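Side-chain contacts in endoglucanase (Humicola insolens, PDB 1DYS), which hydrolyses internal beta-1,4-glucosidic linkages in cellulose as a glycoside hydrolase of family 6 and so takes part in recycling plant biomass: residues Y86-R91 against E161-A166; D90-A95 against E137-G142; N143-T148 against A197-T202. All blocks are in the same frame, centred on the assembly; numbering follows the deposited sequence. Where two conformers were deposited one is given.

Interaction 1. Residues Y86-R91 against E161-A166; sequences YNLPDR and EAIGYA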
loop_
_atom_site.group_PDB
_atom_site.type_symbol
_atom_site.label_atom_id
_atom_site.label_comp_id
_atom_site.label_asym_id
_atom_site.label_seq_id
_atom_site.Cartn_x
_atom_site.Cartn_y
_atom_site.Cartn_z
ATOM N N TYR A 86 -8.836 10.481 4.025
ATOM C CA TYR A 86 -8.384 9.282 4.731
ATOM C C TYR A 86 -6.866 9.167 4.767
ATOM O O TYR A 86 -6.314 8.439 3.953
ATOM C CB TYR A 86 -9.010 8.055 4.037
ATOM C CG TYR A 86 -8.718 6.682 4.532
ATOM C CD1 TYR A 86 -8.862 6.311 5.866
ATOM C CD2 TYR A 86 -8.276 5.672 3.663
ATOM C CE1 TYR A 86 -8.636 5.016 6.331
ATOM C CE2 TYR A 86 -8.020 4.394 4.096
ATOM C CZ TYR A 86 -8.195 4.063 5.430
ATOM O OH TYR A 86 -7.934 2.769 5.836
ATOM N N ASN A 87 -6.249 9.915 5.675
ATOM C CA ASN A 87 -4.769 9.779 5.802
ATOM C C ASN A 87 -4.320 10.033 7.220
ATOM O O ASN A 87 -3.194 10.541 7.475
ATOM C CB ASN A 87 -4.117 10.712 4.791
ATOM C CG ASN A 87 -2.671 10.293 4.495
ATOM O OD1 ASN A 87 -2.260 9.164 4.759
ATOM N ND2 ASN A 87 -1.910 11.219 3.941
ATOM N N LEU A 88 -5.130 9.639 8.202
ATOM C CA LEU A 88 -4.762 9.882 9.603
ATOM C C LEU A 88 -3.441 9.268 9.987
ATOM O O LEU A 88 -3.028 8.168 9.583
ATOM C CB LEU A 88 -5.856 9.179 10.466
ATOM C CG LEU A 88 -6.034 9.658 11.907
ATOM C CD1 LEU A 88 -6.507 11.107 11.930
ATOM C CD2 LEU A 88 -7.031 8.746 12.624
ATOM N N PRO A 89 -2.681 9.986 10.798
ATOM C CA PRO A 89 -1.445 9.405 11.314
ATOM C C PRO A 89 -1.814 8.211 12.178
ATOM O O PRO A 89 -2.813 8.193 12.936
ATOM C CB PRO A 89 -0.752 10.497 12.155
ATOM C CG PRO A 89 -1.495 11.711 11.723
ATOM C CD PRO A 89 -2.908 11.335 11.291
ATOM N N ASP A 90 -1.087 7.110 12.040
ATOM C CA ASP A 90 -1.334 5.855 12.733
ATOM C C ASP A 90 -2.731 5.307 12.423
ATOM O O ASP A 90 -3.458 4.758 13.275
ATOM C CB ASP A 90 -1.178 6.005 14.257
ATOM C CG ASP A 90 0.284 6.161 14.652
ATOM O OD1 ASP A 90 1.128 6.260 13.731
ATOM O OD2 ASP A 90 0.563 6.200 15.877
ATOM N N ARG A 91 -3.116 5.514 11.175
ATOM C CA ARG A 91 -4.378 5.084 10.585
ATOM C C ARG A 91 -4.717 3.638 10.902
ATOM O O ARG A 91 -3.828 2.788 10.949
ATOM C CB ARG A 91 -4.220 5.196 9.053
ATOM C CG ARG A 91 -5.544 5.438 8.322
ATOM C CD ARG A 91 -5.300 5.891 6.889
ATOM N NE ARG A 91 -4.774 4.786 6.050
ATOM C CZ ARG A 91 -4.550 4.986 4.751
ATOM N NH1 ARG A 91 -4.758 6.123 4.085
ATOM N NH2 ARG A 91 -4.047 3.923 4.069
ATOM N N GLU A 161 -6.986 15.408 17.871
ATOM C CA GLU A 161 -6.528 16.705 17.412
ATOM C C GLU A 161 -6.449 16.749 15.883
ATOM O O GLU A 161 -6.828 17.748 15.269
ATOM C CB GLU A 161 -5.152 17.044 18.013
ATOM C CG GLU A 161 -4.594 18.352 17.466
ATOM C CD GLU A 161 -3.320 18.799 18.159
ATOM O OE1 GLU A 161 -3.019 18.265 19.248
ATOM O OE2 GLU A 161 -2.624 19.695 17.632
ATOM N N ALA A 162 -5.998 15.649 15.258
ATOM C CA ALA A 162 -5.938 15.620 13.804
ATOM C C ALA A 162 -7.312 15.774 13.152
ATOM O O ALA A 162 -7.462 16.531 12.188
ATOM C CB ALA A 162 -5.338 14.319 13.269
ATOM N N ILE A 163 -8.282 15.024 13.662
ATOM C CA ILE A 163 -9.622 15.071 13.051
ATOM C C ILE A 163 -10.279 16.435 13.292
ATOM O O ILE A 163 -10.879 17.089 12.414
ATOM C CB ILE A 163 -10.478 13.923 13.574
ATOM C CG1 ILE A 163 -9.898 12.548 13.205
ATOM C CG2 ILE A 163 -11.868 14.080 12.944
ATOM C CD1 ILE A 163 -10.725 11.366 13.698
ATOM N N GLY A 164 -10.086 16.931 14.536
ATOM C CA GLY A 164 -10.632 18.270 14.839
ATOM C C GLY A 164 -10.026 19.295 13.895
ATOM O O GLY A 164 -10.693 20.241 13.486
ATOM N N TYR A 165 -8.720 19.142 13.606
ATOM C CA TYR A 165 -8.056 20.045 12.702
ATOM C C TYR A 165 -8.644 19.983 11.288
ATOM O O TYR A 165 -8.897 21.026 10.676
ATOM C CB TYR A 165 -6.532 19.806 12.659
ATOM C CG TYR A 165 -5.843 20.783 11.732
ATOM C CD1 TYR A 165 -5.498 22.049 12.244
ATOM C CD2 TYR A 165 -5.521 20.544 10.417
ATOM C CE1 TYR A 165 -4.898 22.985 11.433
ATOM C CE2 TYR A 165 -4.930 21.486 9.602
ATOM C CZ TYR A 165 -4.599 22.724 10.119
ATOM O OH TYR A 165 -3.990 23.679 9.349
ATOM N N ALA A 166 -8.926 18.754 10.857
ATOM C CA ALA A 166 -9.530 18.612 9.524
ATOM C C ALA A 166 -10.924 19.255 9.472
ATOM O O ALA A 166 -11.151 19.988 8.499
ATOM C CB ALA A 166 -9.580 17.111 9.265
#

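Interaction 2. Residues D90-A95 against E137-G142; sequences DRDCSA and EPDAIG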
loop_
_atom_site.group_PDB
_atom_site.type_symbol
_atom_site.label_atom_id
_atom_site.label_comp_id
_atom_site.label_asym_id
_atom_site.label_seq_id
_atom_site.Cartn_x
_atom_site.Cartn_y
_atom_site.Cartn_z
ATOM N N ASP A 90 -1.087 7.110 12.040
ATOM C CA ASP A 90 -1.334 5.855 12.733
ATOM C C ASP A 90 -2.731 5.307 12.423
ATOM O O ASP A 90 -3.458 4.758 13.275
ATOM C CB ASP A 90 -1.178 6.005 14.257
ATOM C CG ASP A 90 0.284 6.161 14.652
ATOM O OD1 ASP A 90 1.128 6.260 13.731
ATOM O OD2 ASP A 90 0.563 6.200 15.877
ATOM N N ARG A 91 -3.116 5.514 11.175
ATOM C CA ARG A 91 -4.378 5.084 10.585
ATOM C C ARG A 91 -4.717 3.638 10.902
ATOM O O ARG A 91 -3.828 2.788 10.949
ATOM C CB ARG A 91 -4.220 5.196 9.053
ATOM C CG ARG A 91 -5.544 5.438 8.322
ATOM C CD ARG A 91 -5.300 5.891 6.889
ATOM N NE ARG A 91 -4.774 4.786 6.050
ATOM C CZ ARG A 91 -4.550 4.986 4.751
ATOM N NH1 ARG A 91 -4.758 6.123 4.085
ATOM N NH2 ARG A 91 -4.047 3.923 4.069
ATOM N N ASP A 92 -6.007 3.378 11.247
ATOM C CA ASP A 92 -6.441 2.032 11.599
ATOM C C ASP A 92 -5.553 1.439 12.695
ATOM O O ASP A 92 -5.012 0.345 12.590
ATOM C CB ASP A 92 -6.427 1.100 10.385
ATOM C CG ASP A 92 -7.389 1.576 9.313
ATOM O OD1 ASP A 92 -8.604 1.515 9.615
ATOM O OD2 ASP A 92 -7.016 2.020 8.200
ATOM N N CYS A 93 -5.540 2.156 13.844
ATOM C CA CYS A 93 -4.540 1.801 14.862
ATOM C C CYS A 93 -4.675 0.408 15.410
ATOM O O CYS A 93 -3.728 -0.226 15.920
ATOM C CB CYS A 93 -4.524 2.866 15.974
ATOM S SG CYS A 93 -6.023 2.914 16.974
ATOM N N SER A 94 -5.877 -0.196 15.402
ATOM C CA SER A 94 -6.085 -1.513 15.977
ATOM C C SER A 94 -5.255 -2.596 15.326
ATOM O O SER A 94 -4.998 -3.591 16.023
ATOM C CB SER A 94 -7.558 -1.910 16.009
ATOM O OG SER A 94 -8.261 -1.118 16.967
ATOM N N ALA A 95 -4.707 -2.395 14.128
ATOM C CA ALA A 95 -3.847 -3.379 13.499
ATOM C C ALA A 95 -2.404 -3.221 13.973
ATOM O O ALA A 95 -1.595 -4.111 13.718
ATOM C CB ALA A 95 -3.990 -3.234 11.996
ATOM N N GLU A 137 -12.283 10.375 7.632
ATOM C CA GLU A 137 -11.505 9.315 8.224
ATOM C C GLU A 137 -12.232 8.067 8.676
ATOM O O GLU A 137 -12.516 7.755 9.853
ATOM C CB GLU A 137 -10.733 9.909 9.436
ATOM C CG GLU A 137 -9.714 10.983 9.055
ATOM C CD GLU A 137 -8.510 10.451 8.252
ATOM O OE1 GLU A 137 -8.327 9.223 8.190
ATOM O OE2 GLU A 137 -7.740 11.294 7.790
ATOM N N PRO A 138 -12.584 7.236 7.718
ATOM C CA PRO A 138 -13.234 5.952 7.912
ATOM C C PRO A 138 -12.557 5.159 9.029
ATOM O O PRO A 138 -11.355 5.028 9.192
ATOM C CB PRO A 138 -13.116 5.217 6.575
ATOM C CG PRO A 138 -13.100 6.399 5.616
ATOM C CD PRO A 138 -12.286 7.498 6.284
ATOM N N ASP A 139 -13.384 4.616 9.914
ATOM C CA ASP A 139 -13.122 3.797 11.062
ATOM C C ASP A 139 -12.326 4.482 12.167
ATOM O O ASP A 139 -11.981 3.772 13.102
ATOM C CB ASP A 139 -12.447 2.446 10.710
ATOM C CG ASP A 139 -13.403 1.597 9.904
ATOM O OD1 ASP A 139 -14.641 1.800 10.101
ATOM O OD2 ASP A 139 -12.970 0.718 9.123
ATOM N N ALA A 140 -11.956 5.764 12.054
ATOM C CA ALA A 140 -11.113 6.356 13.111
ATOM C C ALA A 140 -11.871 6.324 14.438
ATOM O O ALA A 140 -11.286 5.945 15.425
ATOM C CB ALA A 140 -10.700 7.783 12.761
ATOM N N ILE A 141 -13.108 6.801 14.431
ATOM C CA ILE A 141 -13.863 6.765 15.720
ATOM C C ILE A 141 -14.060 5.383 16.259
ATOM O O ILE A 141 -13.972 5.139 17.479
ATOM C CB ILE A 141 -15.155 7.545 15.496
ATOM C CG1 ILE A 141 -14.782 9.026 15.357
ATOM C CG2 ILE A 141 -16.137 7.369 16.662
ATOM C CD1 ILE A 141 -15.975 9.882 15.002
ATOM N N GLY A 142 -14.254 4.372 15.410
ATOM C CA GLY A 142 -14.357 2.982 15.854
ATOM C C GLY A 142 -13.094 2.605 16.631
ATOM O O GLY A 142 -13.167 2.088 17.739
HETATM O O HOH W 1 -9.633 3.790 10.960
HETATM O O HOH W 2 -10.371 1.229 7.640
#

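Interaction 3. Residues N143-T148 against A197-T202; sequences NMVTGT and AQEVAT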
loop_
_atom_site.group_PDB
_atom_site.type_symbol
_atom_site.label_atom_id
_atom_site.label_comp_id
_atom_site.label_asym_id
_atom_site.label_seq_id
_atom_site.Cartn_x
_atom_site.Cartn_y
_atom_site.Cartn_z
ATOM N N ASN A 143 -11.934 2.864 16.046
ATOM C CA ASN A 143 -10.646 2.550 16.666
ATOM C C ASN A 143 -10.453 3.331 17.961
ATOM O O ASN A 143 -9.812 2.814 18.893
ATOM C CB ASN A 143 -9.571 2.816 15.616
ATOM C CG ASN A 143 -9.333 1.715 14.608
ATOM O OD1 ASN A 143 -8.691 0.733 14.959
ATOM N ND2 ASN A 143 -9.833 1.919 13.398
ATOM N N MET A 144 -10.987 4.543 18.063
ATOM C CA MET A 144 -10.913 5.333 19.280
ATOM C C MET A 144 -11.805 4.797 20.400
ATOM O O MET A 144 -11.326 4.753 21.551
ATOM C CB MET A 144 -11.336 6.776 19.026
ATOM C CG MET A 144 -10.229 7.805 18.960
ATOM S SD MET A 144 -10.854 9.215 18.031
ATOM C CE MET A 144 -10.174 8.880 16.409
ATOM N N VAL A 145 -13.018 4.364 20.111
ATOM C CA VAL A 145 -13.931 3.808 21.103
ATOM C C VAL A 145 -13.564 2.435 21.634
ATOM O O VAL A 145 -13.761 2.106 22.812
ATOM C CB VAL A 145 -15.366 3.670 20.522
ATOM C CG1 VAL A 145 -16.269 2.771 21.363
ATOM C CG2 VAL A 145 -16.020 5.024 20.341
ATOM N N THR A 146 -13.179 1.520 20.764
ATOM C CA THR A 146 -12.921 0.145 21.181
ATOM C C THR A 146 -11.446 -0.198 21.177
ATOM O O THR A 146 -11.052 -1.311 21.526
ATOM C CB THR A 146 -13.730 -0.796 20.268
ATOM O OG1 THR A 146 -13.252 -0.594 18.924
ATOM C CG2 THR A 146 -15.216 -0.477 20.315
ATOM N N GLY A 147 -10.591 0.742 20.779
ATOM C CA GLY A 147 -9.166 0.492 20.666
ATOM C C GLY A 147 -8.444 0.547 22.009
ATOM O O GLY A 147 -8.042 1.640 22.393
ATOM N N THR A 148 -8.229 -0.592 22.648
ATOM C CA THR A 148 -7.535 -0.571 23.945
ATOM C C THR A 148 -6.087 -1.027 23.938
ATOM O O THR A 148 -5.459 -1.090 25.007
ATOM C CB THR A 148 -8.269 -1.490 24.944
ATOM O OG1 THR A 148 -8.303 -2.800 24.377
ATOM C CG2 THR A 148 -9.680 -0.984 25.218
ATOM N N ALA A 197 -21.062 8.592 20.717
ATOM C CA ALA A 197 -21.454 9.993 20.764
ATOM C C ALA A 197 -20.504 10.867 21.556
ATOM O O ALA A 197 -20.307 12.030 21.219
ATOM C CB ALA A 197 -22.871 10.121 21.349
ATOM N N GLN A 198 -19.910 10.304 22.611
ATOM C CA GLN A 198 -18.963 11.016 23.454
ATOM C C GLN A 198 -17.709 11.360 22.649
ATOM O O GLN A 198 -17.153 12.451 22.737
ATOM C CB GLN A 198 -18.599 10.179 24.696
ATOM C CG GLN A 198 -17.617 10.923 25.622
ATOM C CD GLN A 198 -18.319 12.203 26.085
ATOM O OE1 GLN A 198 -19.377 12.067 26.702
ATOM N NE2 GLN A 198 -17.796 13.381 25.773
ATOM N N GLU A 199 -17.277 10.369 21.852
ATOM C CA GLU A 199 -16.111 10.591 20.985
ATOM C C GLU A 199 -16.348 11.720 20.010
ATOM O O GLU A 199 -15.468 12.575 19.810
ATOM C CB GLU A 199 -15.749 9.302 20.259
ATOM C CG GLU A 199 -14.268 9.058 20.049
ATOM C CD GLU A 199 -13.345 9.528 21.148
ATOM O OE1 GLU A 199 -13.635 9.423 22.349
ATOM O OE2 GLU A 199 -12.252 10.028 20.757
ATOM N N VAL A 200 -17.511 11.755 19.351
ATOM C CA VAL A 200 -17.862 12.845 18.455
ATOM C C VAL A 200 -17.925 14.165 19.221
ATOM O O VAL A 200 -17.447 15.172 18.718
ATOM C CB VAL A 200 -19.205 12.500 17.773
ATOM C CG1 VAL A 200 -19.741 13.663 16.988
ATOM C CG2 VAL A 200 -19.043 11.253 16.894
ATOM N N ALA A 201 -18.534 14.144 20.427
ATOM C CA ALA A 201 -18.590 15.418 21.150
ATOM C C ALA A 201 -17.166 15.919 21.441
ATOM O O ALA A 201 -16.924 17.118 21.272
ATOM C CB ALA A 201 -19.423 15.373 22.413
ATOM N N THR A 202 -16.276 15.072 21.912
ATOM C CA THR A 202 -14.899 15.467 22.209
ATOM C C THR A 202 -14.188 15.997 20.982
ATOM O O THR A 202 -13.495 17.010 21.075
ATOM C CB THR A 202 -14.133 14.275 22.798
ATOM O OG1 THR A 202 -14.759 13.911 24.031
ATOM C CG2 THR A 202 -12.663 14.584 23.014
#

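Interaction 1. Residues Y86-R91 against E161-A166
Arg91 NH1 is gripped by two backbone carbonyls, Tyr86 O at 2.8 Å from it and Ser54 O, and the first of these bonds draws together the two ends of the 86-91 segment, whose middle, Leu88 and Pro89, rests on Ala162 and Ile163. That bond is bent, with 131° at the hydrogen, and NH1 comes from above the carbonyl plane of Tyr86. Tyr86 CE2 sits over the centre of the Arg91 guanidinium, which gives this flat group an aromatic cover on one face. Between the segments themselves the contact is purely apolar. Leu88 CD1 does most of the touching, 3.7 Å from Ala162 CB and 3.9 Å from Ile163 CG1. With CG swung anti to the backbone N (chi1 -159°), the leucine branch reaches the helix and meets the Ile163 side chain at about a right angle. The loop leaves strand 79-85 at the carboxyl end of the parallel strands, the end that carries the active site in family 6 alpha/beta barrels, and it packs there on helix 150-169. Residues Leu88 to Arg91 form a type II turn with a weak bond from Arg91 N to Leu88 O. Pro89 follows Leu88 onto the helix, its CD 4.3 Å from Ala162 CB, while Pro89 O accepts a hydrogen bond from Gln159 NE2 of the same helix. Ala140 packs against both Leu88 and Ile163.

Interaction 2. Residues D90-A95 against E137-G142
Asp92 and Asp139, the two aspartates assigned as proton donors of the active site, face each other here, and they meet directly only through Asp92 OD1, which lies 4.1 Å from Asp139 CB. The firm part lies on the Asp92 OD2 side. Asp92 OD2 is held by hydrogen bonds from its surroundings, with Ser99 OG and Tyr86 OH as partners, so one oxygen of the group is fixed from the protein side. In Asp92, chi1 of -62° puts CG anti to the carbonyl carbon, and the carboxylate, turned by chi2 of -67°, presents OD1 to Asp139. On the other segment, Glu137 to Ala140 make a type II turn, closed by Ala140 N to Glu137 O at 3.0 Å. Asp139 stands at the N-cap position of helix 140-146, yet its side chain makes no capping bond. The disulfide from Cys93 to Cys152 ties the neighbouring backbone down to helix 150-169. The side between the carboxylates is looser and bridged by water. Their planes are 70° apart, and Asp92 OD1 stays 4.5 Å from Asp139 OD2. One water bridges these two oxygens, donating to Asp92 OD1 at 2.7 Å and to Asp139 OD2 at 3.0 Å. A second water lies 2.8 Å from Asp92 OD1 and equally far from Pro138 O. Substrate-binding residues flank the site, Trp52 beside Pro138 and Trp186 beside Asp139. One oxygen of Asp92 is thus held by protein hydroxyls and the other joined to Asp139 through water, an arrangement consistent with a bridge through which a proton could pass between the two acids during glycoside hydrolysis.

Interaction 3. Residues N143-T148 against A197-T202
Segments 143-148, mostly the last part of helix 140-146, and 197-202, within helix 190-207, come closest at Val145 and Glu199, whose CA atoms are 7.1 Å apart. The Glu199 and Met144 side chains cross at about a right angle, and Glu199 OE2 does the touching, 3.2 Å from Met144 SD and 3.5 Å from Met144 CG. Nearer the backbone of the methionine, Met144 CB lies 3.9 Å from Glu199 CG. Both first torsions lie off the staggered positions, -105° in Met144 and -144° in Glu199, and the Glu199 chain bends at chi2. The carboxylate is buried, and OE2 does not depend on the thioether for its polar partners. It takes a hydrogen bond from Gln160 NE2 and forms a salt bridge with Arg156 NH1, both on helix 150-169. In the family 6 alpha/beta fold, helix 140-146 comes after strand 132-136 and helix 190-207 after strand 175-180, so this contact joins elements that follow adjacent parallel strands, with helix 150-169 packed against both. Beside the methionine, Val145 CG2 reaches Glu199 CB at 4.3 Å, an apolar touch at the foot of the glutamate chain. One residue past Val145, Thr146 OG1 is hydrogen-bonded to NE1 of Trp186, a substrate-binding residue.

From the N terminus, the loop after strand 79-85 serves interactions 1 and 2, which share Asp90 and Arg91. Interaction 2 closes first, bringing 90-95 to the turn after strand 132-136; its loop lies within the longer one that interaction 1 closes on helix 150-169. The two are stitched together through Tyr86 OH with Asp92 OD2 and Asn87 N with Glu137 OE2. Interaction 3 opens on helix 140-146 once interaction 2 has closed, so those two are in series, joined by Ser94 N and Asn143 OD1. Interactions 1 and 3 cross, because 161-166 falls between 143-148 and 197-202; Ile163 CD1 packs on Met144 CE. Together they tie the loops after strands 79-85 and 132-136 to helices 140-146, 150-169 and 190-207.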